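Local coordinates for protein amidohydrolase (Xanthomonas campestris pv. campestris, PDB 4DZH) that probably deaminates adenosine-type nucleosides such as 5'-methylthioadenosine, as a zinc-dependent hydrolase of the ATZ/TRZ family, at residues A[66-74]-A[380-388]. Sequence-based numbering, arbitrary orientation.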
loop_
_atom_site.group_PDB
_atom_site.type_symbol
_atom_site.label_atom_id
_atom_site.label_comp_id
_atom_site.label_asym_id
_atom_site.label_seq_id
_atom_site.Cartn_x
_atom_site.Cartn_y
_atom_site.Cartn_z
ATOM N N ARG A 66 11.691 -8.354 -22.733
ATOM C CA ARG A 66 10.585 -7.715 -22.012
ATOM C C ARG A 66 10.686 -6.237 -22.308
ATOM O O ARG A 66 11.150 -5.460 -21.485
ATOM C CB ARG A 66 10.744 -7.967 -20.513
ATOM C CG ARG A 66 10.605 -9.406 -20.117
ATOM C CD ARG A 66 9.192 -9.957 -20.318
ATOM N NE ARG A 66 9.111 -11.344 -19.843
ATOM C CZ ARG A 66 9.249 -12.435 -20.603
ATOM N NH1 ARG A 66 9.484 -12.348 -21.925
ATOM N NH2 ARG A 66 9.147 -13.647 -20.058
ATOM N N PRO A 67 10.309 -5.833 -23.527
ATOM C CA PRO A 67 10.557 -4.441 -23.925
ATOM C C PRO A 67 9.738 -3.400 -23.158
ATOM O O PRO A 67 10.085 -2.213 -23.215
ATOM C CB PRO A 67 10.184 -4.447 -25.403
ATOM C CG PRO A 67 9.238 -5.591 -25.539
ATOM C CD PRO A 67 9.682 -6.627 -24.599
ATOM N N ASP A 68 8.706 -3.832 -22.436
ATOM C CA ASP A 68 7.821 -2.906 -21.704
ATOM C C ASP A 68 8.166 -2.867 -20.217
ATOM O O ASP A 68 7.511 -2.148 -19.428
ATOM C CB ASP A 68 6.346 -3.309 -21.860
ATOM C CG ASP A 68 5.825 -3.124 -23.290
ATOM O OD1 ASP A 68 6.212 -2.132 -23.958
ATOM O OD2 ASP A 68 5.011 -3.969 -23.735
ATOM N N ALA A 69 9.190 -3.615 -19.829
ATOM C CA ALA A 69 9.413 -3.867 -18.394
ATOM C C ALA A 69 10.624 -3.112 -17.904
ATOM O O ALA A 69 11.543 -2.839 -18.697
ATOM C CB ALA A 69 9.624 -5.370 -18.128
ATOM N N ALA A 70 10.652 -2.833 -16.593
ATOM C CA ALA A 70 11.881 -2.444 -15.890
ATOM C C ALA A 70 12.513 -3.707 -15.340
ATOM O O ALA A 70 11.832 -4.573 -14.800
ATOM C CB ALA A 70 11.565 -1.514 -14.744
ATOM N N LEU A 71 13.832 -3.833 -15.483
ATOM C CA LEU A 71 14.582 -4.918 -14.857
ATOM C C LEU A 71 15.393 -4.320 -13.708
ATOM O O LEU A 71 16.111 -3.335 -13.896
ATOM C CB LEU A 71 15.504 -5.593 -15.900
ATOM C CG LEU A 71 16.324 -6.811 -15.445
ATOM C CD1 LEU A 71 15.518 -8.015 -15.023
ATOM C CD2 LEU A 71 17.261 -7.226 -16.596
ATOM N N MET A 72 15.219 -4.871 -12.513
ATOM C CA MET A 72 15.897 -4.380 -11.305
ATOM C C MET A 72 16.354 -5.597 -10.471
ATOM O O MET A 72 15.939 -6.742 -10.734
ATOM C CB MET A 72 14.924 -3.519 -10.492
ATOM C CG MET A 72 13.782 -4.300 -9.925
ATOM S SD MET A 72 12.615 -3.206 -9.099
ATOM C CE MET A 72 11.765 -4.441 -8.119
ATOM N N PRO A 73 17.225 -5.370 -9.460
ATOM C CA PRO A 73 17.590 -6.468 -8.545
ATOM C C PRO A 73 16.368 -6.908 -7.755
ATOM O O PRO A 73 15.468 -6.085 -7.531
ATOM C CB PRO A 73 18.584 -5.811 -7.582
ATOM C CG PRO A 73 19.108 -4.562 -8.300
ATOM C CD PRO A 73 17.866 -4.094 -9.071
ATOM N N GLY A 74 16.368 -8.184 -7.352
ATOM C CA GLY A 74 15.305 -8.643 -6.470
ATOM C C GLY A 74 15.243 -7.799 -5.215
ATOM O O GLY A 74 16.236 -7.296 -4.690
ATOM N N ASP A 380 20.138 -12.245 -9.332
ATOM C CA ASP A 380 18.832 -12.133 -8.651
ATOM C C ASP A 380 18.143 -10.880 -9.228
ATOM O O ASP A 380 18.499 -9.730 -8.877
ATOM C CB ASP A 380 19.019 -11.934 -7.155
ATOM C CG ASP A 380 19.603 -13.174 -6.415
ATOM O OD1 ASP A 380 20.135 -14.128 -7.024
ATOM O OD2 ASP A 380 19.483 -13.169 -5.158
ATOM N N LEU A 381 17.170 -11.113 -10.099
ATOM C CA LEU A 381 16.629 -10.064 -10.966
ATOM C C LEU A 381 15.121 -10.178 -11.058
ATOM O O LEU A 381 14.580 -11.298 -10.977
ATOM C CB LEU A 381 17.198 -10.207 -12.371
ATOM C CG LEU A 381 18.725 -10.171 -12.426
ATOM C CD1 LEU A 381 19.227 -10.582 -13.788
ATOM C CD2 LEU A 381 19.182 -8.779 -12.084
ATOM N N VAL A 382 14.501 -9.031 -11.280
ATOM C CA VAL A 382 13.040 -8.942 -11.403
ATOM C C VAL A 382 12.658 -8.037 -12.582
ATOM O O VAL A 382 13.202 -6.928 -12.732
ATOM C CB VAL A 382 12.451 -8.391 -10.083
ATOM C CG1 VAL A 382 10.915 -8.166 -10.265
ATOM C CG2 VAL A 382 12.690 -9.390 -8.968
ATOM N N CYS A 383 11.681 -8.504 -13.368
ATOM C CA CYS A 383 11.048 -7.704 -14.431
ATOM C C CYS A 383 9.719 -7.201 -13.881
ATOM O O CYS A 383 8.910 -8.013 -13.434
ATOM C CB CYS A 383 10.777 -8.553 -15.674
ATOM S SG CYS A 383 12.260 -8.737 -16.706
ATOM N N VAL A 384 9.526 -5.895 -13.948
ATOM C CA VAL A 384 8.249 -5.271 -13.536
ATOM C C VAL A 384 7.626 -4.725 -14.816
ATOM O O VAL A 384 8.208 -3.829 -15.424
ATOM C CB VAL A 384 8.494 -4.120 -12.517
ATOM C CG1 VAL A 384 7.150 -3.599 -12.007
ATOM C CG2 VAL A 384 9.264 -4.647 -11.345
ATOM N N ASP A 385 6.445 -5.232 -15.189
ATOM C CA ASP A 385 5.704 -4.671 -16.340
ATOM C C ASP A 385 5.329 -3.240 -16.024
ATOM O O ASP A 385 4.675 -3.018 -15.010
ATOM C CB ASP A 385 4.442 -5.482 -16.583
ATOM C CG ASP A 385 3.598 -4.912 -17.705
ATOM O OD1 ASP A 385 4.195 -4.408 -18.689
ATOM O OD2 ASP A 385 2.352 -4.941 -17.574
ATOM N N LEU A 386 5.752 -2.264 -16.827
ATOM C CA LEU A 386 5.395 -0.854 -16.630
ATOM C C LEU A 386 4.364 -0.358 -17.689
ATOM O O LEU A 386 3.931 0.815 -17.664
ATOM C CB LEU A 386 6.603 0.054 -16.520
ATOM C CG LEU A 386 7.468 -0.168 -15.281
ATOM C CD1 LEU A 386 8.641 0.798 -15.362
ATOM C CD2 LEU A 386 6.684 0.042 -13.959
ATOM N N SER A 387 3.982 -1.254 -18.592
ATOM C CA SER A 387 3.065 -0.886 -19.664
ATOM C C SER A 387 1.619 -0.919 -19.171
ATOM O O SER A 387 0.714 -0.443 -19.876
ATOM C CB SER A 387 3.261 -1.830 -20.849
ATOM O OG SER A 387 2.707 -3.113 -20.582
ATOM N N ALA A 388 1.383 -1.480 -17.982
ATOM C CA ALA A 388 0.014 -1.444 -17.403
ATOM C C ALA A 388 -0.462 -0.014 -17.241
ATOM O O ALA A 388 0.333 0.898 -16.999
ATOM C CB ALA A 388 -0.012 -2.171 -16.054
#
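L71 packs beside C383 where strands 69-73 and 381-385 run antiparallel. Its CD1 touches C383 SG at 3.7 Å and also reaches L381 CB. CG stands anti to the backbone N (chi1 -177°), and chi2 turns CD1 toward the partner strand. R66 reaches the same sulfur from its aliphatic part, R66 CG to C383 SG 3.8 Å. A69 CB packs beside C383 CB on this face. The other face carries A70, M72, V382 and V384. There the M72 chain runs extended beyond CG and crosses V384 at a slant, M72 CE to V384 CG2 4.1 Å. A70 CB meets L386 CD1 at 3.8 Å, just past the strand end.

The backbones are joined by six hydrogen bonds. A70 and M72 each pair both ways, with V384 and V382 respectively. The V382 N to M72 O bond is 2.8 Å and nearly collinear with the carbonyl. L386 N to D68 O and G74 N to D380 O extend the pairing at the two ends. The last is straight at the N-H, but G74 N sits above the carbonyl plane of D380, not on a lone pair.

At the type I turn from R66 to A69, D68 CB packs on S387 CB at 3.6 Å. D385 OD1 accepts two bonds from S387. It takes S387 OG on its syn lone pair at 2.7 Å, and S387 N from above the carboxylate plane, closing an Asx turn.

Further out, R66 forms a salt bridge with D412 and D380 one with R156, while S387 packs on R439 of the second subunit. L71 and L381 face strands 16-20 and 36-41 of the small N-terminal sheet, and strand 381-385 pairs antiparallel with 410-415. Strand 69-80 pairs parallel with 133-139 and leads into the TIM barrel, where it carries the zinc ligand H79, so this pairing, away from the metal sites, joins the chain entering the barrel to the chain after it.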